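Long-range contacts in protocatechuate decarboxylase (Klebsiella pneumoniae, PDB 5O3M), which decarboxylates 3,4-dihydroxybenzoate (protocatechuate) as a prenylated-flavin-dependent enzyme of the UbiD family, and can also carboxylate catechols in the para position: residues V445-I450 with C477-D482; K383-L388 with N417-D422. One frame throughout, in Å; residues are numbered along the deposited sequence.

Interactions 1 and 2 are two strand pairings of one mixed sheet, and both are buried. Interaction 2 is the parallel pairing of 383-388 with 417-422, with helices on both faces and an almost wholly aliphatic lining. Interaction 1 lies toward the margin of the sheet, where the antiparallel strand 447-454 is outermost within the chain and neighbouring subunits pack close by. Its side chains are more mixed, with threonines, a cysteine and a lysine beside the isoleucines. The two meet where strands 417-422 and 475-482 run side by side: Phe481 N lies 2.8 Å from Ile418 O, a probable hydrogen bond, and Ile480 packs on Leu420.

Interaction 1: V445-I450 with C477-D482; sequences VSITTI and CKTIFD
An antiparallel ladder at the margin of the C-terminal mixed sheet pairs Ile447 to Ile450 with Lys478 to Phe481. The hydrogen-bonded pairs are Thr448 with Ile480, joined by Thr448 N to Ile480 O (3.1 Å) and Ile480 N to Thr448 O (2.9 Å), and Ile450 with Lys478. In the latter, Lys478 N comes to Ile450 O from above the carbonyl plane, at a C=O...N angle of 133°. Ser446 O accepts Asp482 N at 2.9 Å, carrying the bonding one residue beyond the strand pairing.

On one face Thr479 is the hub. Its chi1 of -55° sets CG2 opposite the backbone N and turns this methyl to its neighbours: CG2 lies 3.6 Å above the Phe481 ring plane, toward the rim, and presses on Ile447 CG2 at an unusually tight 3.3 Å. Ile447 meets the ring obliquely, CG1 4.0 Å from Phe481 CD2. Thr449 runs alongside Thr479, and Cys477 SG reaches Thr449 CB at 3.6 Å. Gly443 of the second subunit packs on both threonines.

On the other face, beside Thr448, Ile450 and Ile480 form an aliphatic patch, meeting through their CD1 atoms over Leu409 of helix 400-411. Lys478 starts there too, but its extended chain leads away to the carbonyls of Ser413 and Arg454. Beta-branched residues suit both faces, their methyls filling the sheet surface, while Thr448, Ile450, Lys478 and Ile480 pair main-chain groups across the ladder and Thr479 and Phe481 turn theirs to strand 417-422.

Interaction 2: K383-L388 with N417-D422; sequences KFLGIL and NIILVD. With 9JE (pentane-1,5-diol), chain H.
Ile387 and Ile419 lie side by side on neighbouring parallel strands, pointing the same way, and their CD1 atoms meet at 3.7 Å. Ile387 bends at its second torsion (chi2 -62°), which brings its CD1 over the neighbouring strand to lie 3.8 Å from Ile419 CB as well. Ile419 keeps an extended chain instead (chi2 175°), and its CD1 also meets CD1 of Leu385 at 3.9 Å. That leucine comes across at a slant, so Ile419 is shared between two side chains of the other strand. Branched apolar chains suit this uncharged surface, since their differing torsions let the methyls interlock, and beta-branched isoleucine also favours the strand.

The opposite face is built differently, because Gly386 stands beside Ile418. Without a side chain, the glycine leaves room for the folded end of Ile418, whose CD1 lies 4.3 Å from Gly386 CA. Farther along, CD2 of Leu420 rests on CB of Leu388 at 3.9 Å.

Beneath the side chains, five nearly straight backbone bonds stagger in the usual parallel pattern: Ile419, for example, gives its N to Gly386 O and takes Leu388 N on its own O, both at 2.9 Å. At the far end of 417-422, Asp422 passes into the pocket of a bound pentane-1,5-diol, its CB 3.8 Å from the ligand's C02, while its OD2 accepts Val485 N.

The pair forms the two strands of a beta-alpha-beta unit. Connecting helix 400-411 lies against Leu388 and Ile418, and helix 430-439 covers Ile387, Ile419 and Val421 on the other face. Strands 371-376 and 475-482 flank the pair; Asn417 OD1 accepts Thr479 N of the latter.

Interaction 1: V445-I450 with C477-D482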
ATOM      1  N   VAL A 445       4.221   6.151  -8.013  1.00 27.56           N
ATOM      2  CA  VAL A 445       5.167   7.120  -7.481  1.00 25.98           C
ATOM      3  C   VAL A 445       4.506   8.464  -7.196  1.00 30.69           C
ATOM      4  O   VAL A 445       4.761   9.082  -6.153  1.00 25.71           O
ATOM      5  CB  VAL A 445       6.350   7.299  -8.464  1.00 32.03           C
ATOM      6  CG1 VAL A 445       7.310   8.361  -7.976  1.00 29.61           C
ATOM      7  CG2 VAL A 445       7.064   5.959  -8.668  1.00 20.84           C
ATOM      8  N   SER A 446       3.632   8.921  -8.098  1.00 28.22           N
ATOM      9  CA  SER A 446       3.225  10.314  -8.180  1.00 27.89           C
ATOM     10  C   SER A 446       1.890  10.592  -7.511  1.00 26.28           C
ATOM     11  O   SER A 446       1.461  11.746  -7.485  1.00 27.61           O
ATOM     12  CB  SER A 446       3.145  10.763  -9.655  1.00 20.37           C
ATOM     13  OG  SER A 446       4.221  10.275 -10.440  1.00 23.35           O
ATOM     14  N   ILE A 447       1.212   9.573  -7.005  1.00 27.98           N
ATOM     15  CA  ILE A 447      -0.113   9.712  -6.424  1.00 28.72           C
ATOM     16  C   ILE A 447      -0.001   9.445  -4.925  1.00 33.12           C
ATOM     17  O   ILE A 447       0.368   8.337  -4.511  1.00 25.54           O
ATOM     18  CB  ILE A 447      -1.123   8.759  -7.087  1.00 27.74           C
ATOM     19  CG1 ILE A 447      -1.098   8.904  -8.614  1.00 27.31           C
ATOM     20  CG2 ILE A 447      -2.551   9.031  -6.546  1.00 22.69           C
ATOM     21  CD1 ILE A 447      -2.016   7.917  -9.347  1.00 21.94           C
ATOM     22  N   THR A 448      -0.343  10.451  -4.116  1.00 33.61           N
ATOM     23  CA  THR A 448      -0.370  10.340  -2.660  1.00 29.48           C
ATOM     24  C   THR A 448      -1.812  10.477  -2.174  1.00 28.69           C
ATOM     25  O   THR A 448      -2.480  11.467  -2.483  1.00 25.86           O
ATOM     26  CB  THR A 448       0.530  11.403  -2.028  1.00 31.95           C
ATOM     27  OG1 THR A 448       1.906  11.117  -2.321  1.00 29.97           O
ATOM     28  CG2 THR A 448       0.319  11.480  -0.517  1.00 18.89           C
ATOM     29  N   THR A 449      -2.296   9.481  -1.431  1.00 27.41           N
ATOM     30  CA  THR A 449      -3.643   9.500  -0.875  1.00 25.10           C
ATOM     31  C   THR A 449      -3.588   9.872   0.598  1.00 28.88           C
ATOM     32  O   THR A 449      -2.769   9.337   1.350  1.00 29.66           O
ATOM     33  CB  THR A 449      -4.351   8.154  -1.032  1.00 28.43           C
ATOM     34  OG1 THR A 449      -3.556   7.109  -0.430  1.00 28.80           O
ATOM     35  CG2 THR A 449      -4.677   7.837  -2.545  1.00 16.64           C
ATOM     36  N   ILE A 450      -4.473  10.782   1.005  1.00 28.83           N
ATOM     37  CA  ILE A 450      -4.580  11.219   2.383  1.00 24.97           C
ATOM     38  C   ILE A 450      -5.999  10.929   2.859  1.00 36.63           C
ATOM     39  O   ILE A 450      -6.918  11.703   2.640  1.00 36.03           O
ATOM     40  CB  ILE A 450      -4.252  12.729   2.528  1.00 27.53           C
ATOM     41  CG1 ILE A 450      -2.905  13.039   1.875  1.00 28.50           C
ATOM     42  CG2 ILE A 450      -4.175  13.136   4.005  1.00 22.18           C
ATOM     43  CD1 ILE A 450      -2.545  14.523   1.836  1.00 20.07           C
ATOM     44  N   CYS A 477     -11.192  10.705   1.221  1.00 25.30           N
ATOM     45  CA  CYS A 477      -9.793  10.613   0.851  1.00 23.67           C
ATOM     46  C   CYS A 477      -9.455  11.782  -0.059  1.00 28.75           C
ATOM     47  O   CYS A 477     -10.194  12.069  -1.011  1.00 30.65           O
ATOM     48  CB  CYS A 477      -9.497   9.298   0.138  1.00 31.78           C
ATOM     49  SG  CYS A 477      -7.757   9.138  -0.291  1.00 34.72           S
ATOM     50  N   LYS A 478      -8.348  12.461   0.218  1.00 22.90           N
ATOM     51  CA  LYS A 478      -7.892  13.545  -0.643  1.00 24.23           C
ATOM     52  C   LYS A 478      -6.585  13.130  -1.302  1.00 29.98           C
ATOM     53  O   LYS A 478      -5.687  12.617  -0.629  1.00 29.20           O
ATOM     54  CB  LYS A 478      -7.747  14.840   0.152  1.00 20.90           C
ATOM     55  CG  LYS A 478      -9.029  15.175   0.923  1.00 30.16           C
ATOM     56  CD  LYS A 478      -9.078  16.615   1.388  1.00 28.05           C
ATOM     57  CE  LYS A 478     -10.390  16.913   2.068  1.00 21.36           C
ATOM     58  NZ  LYS A 478     -10.362  18.285   2.645  1.00 29.27           N
ATOM     59  N   THR A 479      -6.493  13.312  -2.621  1.00 30.23           N
ATOM     60  CA  THR A 479      -5.381  12.793  -3.416  1.00 27.11           C
ATOM     61  C   THR A 479      -4.591  13.927  -4.061  1.00 24.50           C
ATOM     62  O   THR A 479      -5.180  14.851  -4.630  1.00 27.35           O
ATOM     63  CB  THR A 479      -5.897  11.849  -4.496  1.00 28.65           C
ATOM     64  OG1 THR A 479      -6.669  10.825  -3.879  1.00 26.10           O
ATOM     65  CG2 THR A 479      -4.746  11.222  -5.280  1.00 28.82           C
ATOM     66  N   ILE A 480      -3.264  13.850  -3.961  1.00 27.34           N
ATOM     67  CA  ILE A 480      -2.351  14.774  -4.626  1.00 26.63           C
ATOM     68  C   ILE A 480      -1.758  14.041  -5.824  1.00 31.64           C
ATOM     69  O   ILE A 480      -1.093  13.013  -5.659  1.00 28.67           O
ATOM     70  CB  ILE A 480      -1.243  15.266  -3.675  1.00 22.72           C
ATOM     71  CG1 ILE A 480      -1.833  15.933  -2.433  1.00 24.39           C
ATOM     72  CG2 ILE A 480      -0.269  16.230  -4.396  1.00 25.56           C
ATOM     73  CD1 ILE A 480      -0.834  16.053  -1.266  1.00 25.58           C
ATOM     74  N   PHE A 481      -2.013  14.549  -7.037  1.00 28.05           N
ATOM     75  CA  PHE A 481      -1.453  13.986  -8.265  1.00 29.30           C
ATOM     76  C   PHE A 481      -0.289  14.888  -8.659  1.00 31.14           C
ATOM     77  O   PHE A 481      -0.493  15.995  -9.175  1.00 26.87           O
ATOM     78  CB  PHE A 481      -2.470  13.920  -9.402  1.00 28.73           C
ATOM     79  CG  PHE A 481      -3.680  13.076  -9.128  1.00 25.99           C
ATOM     80  CD1 PHE A 481      -4.797  13.628  -8.539  1.00 24.60           C
ATOM     81  CD2 PHE A 481      -3.724  11.752  -9.521  1.00 29.81           C
ATOM     82  CE1 PHE A 481      -5.951  12.860  -8.309  1.00 30.60           C
ATOM     83  CE2 PHE A 481      -4.838  10.984  -9.277  1.00 27.23           C
ATOM     84  CZ  PHE A 481      -5.975  11.551  -8.686  1.00 28.28           C
ATOM     85  N   ASP A 482       0.930  14.420  -8.415  1.00 24.00           N
ATOM     86  CA  ASP A 482       2.119  15.194  -8.749  1.00 23.18           C
ATOM     87  C   ASP A 482       2.501  14.905 -10.198  1.00 32.91           C
ATOM     88  O   ASP A 482       3.082  13.857 -10.501  1.00 27.76           O
ATOM     89  CB  ASP A 482       3.280  14.874  -7.819  1.00 24.41           C
ATOM     90  CG  ASP A 482       4.531  15.688  -8.164  1.00 35.27           C
ATOM     91  OD1 ASP A 482       4.451  16.579  -9.060  1.00 34.03           O
ATOM     92  OD2 ASP A 482       5.587  15.436  -7.541  1.00 32.27           O
TER

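Interaction 2: K383-L388 with N417-D422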
ATOM      1  N   LYS A 383     -14.389  24.645  -6.104  1.00 31.40           N
ATOM      2  CA  LYS A 383     -14.166  24.262  -4.711  1.00 35.86           C
ATOM      3  C   LYS A 383     -13.420  22.947  -4.535  1.00 33.70           C
ATOM      4  O   LYS A 383     -12.554  22.866  -3.659  1.00 34.73           O
ATOM      5  CB  LYS A 383     -15.519  24.177  -3.973  1.00 32.65           C
ATOM      6  CG  LYS A 383     -16.206  25.532  -3.822  1.00 28.63           C
ATOM      7  CD  LYS A 383     -17.563  25.351  -3.184  1.00 39.38           C
ATOM      8  CE  LYS A 383     -17.468  25.296  -1.671  1.00 42.61           C
ATOM      9  NZ  LYS A 383     -17.291  26.662  -1.096  1.00 44.13           N
ATOM     10  N   PHE A 384     -13.731  21.916  -5.337  1.00 24.60           N
ATOM     11  CA  PHE A 384     -13.266  20.566  -5.023  1.00 30.99           C
ATOM     12  C   PHE A 384     -11.898  20.229  -5.626  1.00 37.35           C
ATOM     13  O   PHE A 384     -11.180  19.395  -5.060  1.00 33.62           O
ATOM     14  CB  PHE A 384     -14.293  19.526  -5.494  1.00 30.81           C
ATOM     15  CG  PHE A 384     -15.561  19.469  -4.651  1.00 32.79           C
ATOM     16  CD1 PHE A 384     -15.652  20.138  -3.449  1.00 23.72           C
ATOM     17  CD2 PHE A 384     -16.649  18.702  -5.059  1.00 28.21           C
ATOM     18  CE1 PHE A 384     -16.794  20.063  -2.694  1.00 28.46           C
ATOM     19  CE2 PHE A 384     -17.803  18.625  -4.297  1.00 25.04           C
ATOM     20  CZ  PHE A 384     -17.882  19.303  -3.125  1.00 28.81           C
ATOM     21  N   LEU A 385     -11.513  20.848  -6.750  1.00 36.88           N
ATOM     22  CA  LEU A 385     -10.305  20.463  -7.485  1.00 33.11           C
ATOM     23  C   LEU A 385      -9.378  21.656  -7.661  1.00 30.31           C
ATOM     24  O   LEU A 385      -9.758  22.657  -8.275  1.00 32.53           O
ATOM     25  CB  LEU A 385     -10.674  19.868  -8.847  1.00 21.37           C
ATOM     26  CG  LEU A 385      -9.605  19.587  -9.899  1.00 22.48           C
ATOM     27  CD1 LEU A 385      -8.549  18.689  -9.319  1.00 20.02           C
ATOM     28  CD2 LEU A 385     -10.215  18.953 -11.175  1.00 18.70           C
ATOM     29  N   GLY A 386      -8.160  21.551  -7.140  1.00 34.16           N
ATOM     30  CA  GLY A 386      -7.183  22.606  -7.350  1.00 24.80           C
ATOM     31  C   GLY A 386      -6.048  22.221  -8.297  1.00 31.09           C
ATOM     32  O   GLY A 386      -5.370  21.219  -8.075  1.00 34.21           O
ATOM     33  N   ILE A 387      -5.845  22.988  -9.366  1.00 33.38           N
ATOM     34  CA  ILE A 387      -4.699  22.837 -10.262  1.00 27.24           C
ATOM     35  C   ILE A 387      -3.685  23.897  -9.866  1.00 26.67           C
ATOM     36  O   ILE A 387      -3.952  25.102  -9.990  1.00 29.46           O
ATOM     37  CB  ILE A 387      -5.091  22.998 -11.746  1.00 32.65           C
ATOM     38  CG1 ILE A 387      -6.463  22.371 -12.053  1.00 28.89           C
ATOM     39  CG2 ILE A 387      -3.997  22.399 -12.644  1.00 25.77           C
ATOM     40  CD1 ILE A 387      -6.467  20.864 -11.795  1.00 27.74           C
ATOM     41  N   LEU A 388      -2.532  23.469  -9.365  1.00 26.19           N
ATOM     42  CA  LEU A 388      -1.458  24.394  -9.030  1.00 28.48           C
ATOM     43  C   LEU A 388      -0.377  24.314 -10.095  1.00 31.39           C
ATOM     44  O   LEU A 388       0.107  23.220 -10.428  1.00 31.09           O
ATOM     45  CB  LEU A 388      -0.868  24.090  -7.652  1.00 35.96           C
ATOM     46  CG  LEU A 388      -1.588  24.699  -6.446  1.00 40.12           C
ATOM     47  CD1 LEU A 388      -3.049  24.277  -6.403  1.00 32.10           C
ATOM     48  CD2 LEU A 388      -0.877  24.283  -5.185  1.00 34.33           C
ATOM     49  N   ASN A 417      -9.050  17.120  -4.271  1.00 28.77           N
ATOM     50  CA  ASN A 417      -7.827  16.672  -4.922  1.00 29.20           C
ATOM     51  C   ASN A 417      -7.025  17.863  -5.431  1.00 31.99           C
ATOM     52  O   ASN A 417      -7.565  18.929  -5.742  1.00 37.65           O
ATOM     53  CB  ASN A 417      -8.115  15.731  -6.098  1.00 24.58           C
ATOM     54  CG  ASN A 417      -8.923  14.514  -5.694  1.00 33.51           C
ATOM     55  OD1 ASN A 417      -8.725  13.955  -4.617  1.00 31.91           O
ATOM     56  ND2 ASN A 417      -9.850  14.098  -6.562  1.00 25.77           N
ATOM     57  N   ILE A 418      -5.723  17.639  -5.563  1.00 32.28           N
ATOM     58  CA  ILE A 418      -4.782  18.629  -6.072  1.00 25.90           C
ATOM     59  C   ILE A 418      -4.046  18.021  -7.256  1.00 30.82           C
ATOM     60  O   ILE A 418      -3.639  16.857  -7.209  1.00 33.46           O
ATOM     61  CB  ILE A 418      -3.772  19.040  -4.984  1.00 27.40           C
ATOM     62  CG1 ILE A 418      -4.491  19.588  -3.755  1.00 27.42           C
ATOM     63  CG2 ILE A 418      -2.729  19.987  -5.562  1.00 26.36           C
ATOM     64  CD1 ILE A 418      -5.158  20.946  -3.980  1.00 26.15           C
ATOM     65  N   ILE A 419      -3.867  18.801  -8.315  1.00 34.28           N
ATOM     66  CA  ILE A 419      -3.039  18.395  -9.445  1.00 33.06           C
ATOM     67  C   ILE A 419      -1.924  19.416  -9.589  1.00 32.09           C
ATOM     68  O   ILE A 419      -2.183  20.627  -9.668  1.00 26.92           O
ATOM     69  CB  ILE A 419      -3.843  18.260 -10.745  1.00 31.40           C
ATOM     70  CG1 ILE A 419      -4.996  17.263 -10.543  1.00 24.31           C
ATOM     71  CG2 ILE A 419      -2.934  17.820 -11.857  1.00 24.64           C
ATOM     72  CD1 ILE A 419      -5.927  17.169 -11.763  1.00 24.57           C
ATOM     73  N   LEU A 420      -0.690  18.932  -9.578  1.00 33.38           N
ATOM     74  CA  LEU A 420       0.497  19.769  -9.632  1.00 31.81           C
ATOM     75  C   LEU A 420       1.100  19.672 -11.020  1.00 28.22           C
ATOM     76  O   LEU A 420       1.322  18.562 -11.517  1.00 28.57           O
ATOM     77  CB  LEU A 420       1.527  19.326  -8.589  1.00 28.87           C
ATOM     78  CG  LEU A 420       1.009  19.286  -7.166  1.00 25.99           C
ATOM     79  CD1 LEU A 420       1.989  18.518  -6.300  1.00 21.60           C
ATOM     80  CD2 LEU A 420       0.854  20.703  -6.652  1.00 27.13           C
ATOM     81  N   VAL A 421       1.363  20.831 -11.646  1.00 25.86           N
ATOM     82  CA  VAL A 421       1.964  20.869 -12.972  1.00 23.83           C
ATOM     83  C   VAL A 421       3.012  21.974 -13.041  1.00 24.91           C
ATOM     84  O   VAL A 421       3.029  22.907 -12.235  1.00 24.28           O
ATOM     85  CB  VAL A 421       0.913  21.059 -14.092  1.00 30.44           C
ATOM     86  CG1 VAL A 421      -0.118  19.933 -14.062  1.00 22.36           C
ATOM     87  CG2 VAL A 421       0.246  22.453 -13.997  1.00 29.22           C
ATOM     88  N   ASP A 422       3.873  21.870 -14.052  1.00 28.83           N
ATOM     89  CA  ASP A 422       4.946  22.828 -14.279  1.00 24.77           C
ATOM     90  C   ASP A 422       4.462  24.018 -15.103  1.00 25.53           C
ATOM     91  O   ASP A 422       3.331  24.045 -15.585  1.00 29.01           O
ATOM     92  CB  ASP A 422       6.122  22.130 -14.961  1.00 38.30           C
ATOM     93  CG  ASP A 422       6.761  21.114 -14.065  1.00 33.78           C
ATOM     94  OD1 ASP A 422       7.304  21.554 -13.038  1.00 30.43           O
ATOM     95  OD2 ASP A 422       6.672  19.903 -14.362  1.00 33.88           O
TER
HETATM   96  C02 9JE H 602       8.974  21.181 -17.252  1.00 38.46           C
HETATM   97  C03 9JE H 602       9.163  22.683 -17.368  1.00 33.71           C
HETATM   98  C04 9JE H 602       9.996  23.147 -18.555  1.00 33.57           C
HETATM   99  C05 9JE H 602       9.706  24.661 -18.698  1.00 40.98           C
HETATM  100  C06 9JE H 602      10.579  25.259 -19.793  1.00 40.27           C
HETATM  101  O01 9JE H 602      10.158  20.725 -16.638  1.00 47.47           O
HETATM  102  O07 9JE H 602      10.870  24.136 -20.653  1.00 51.87           O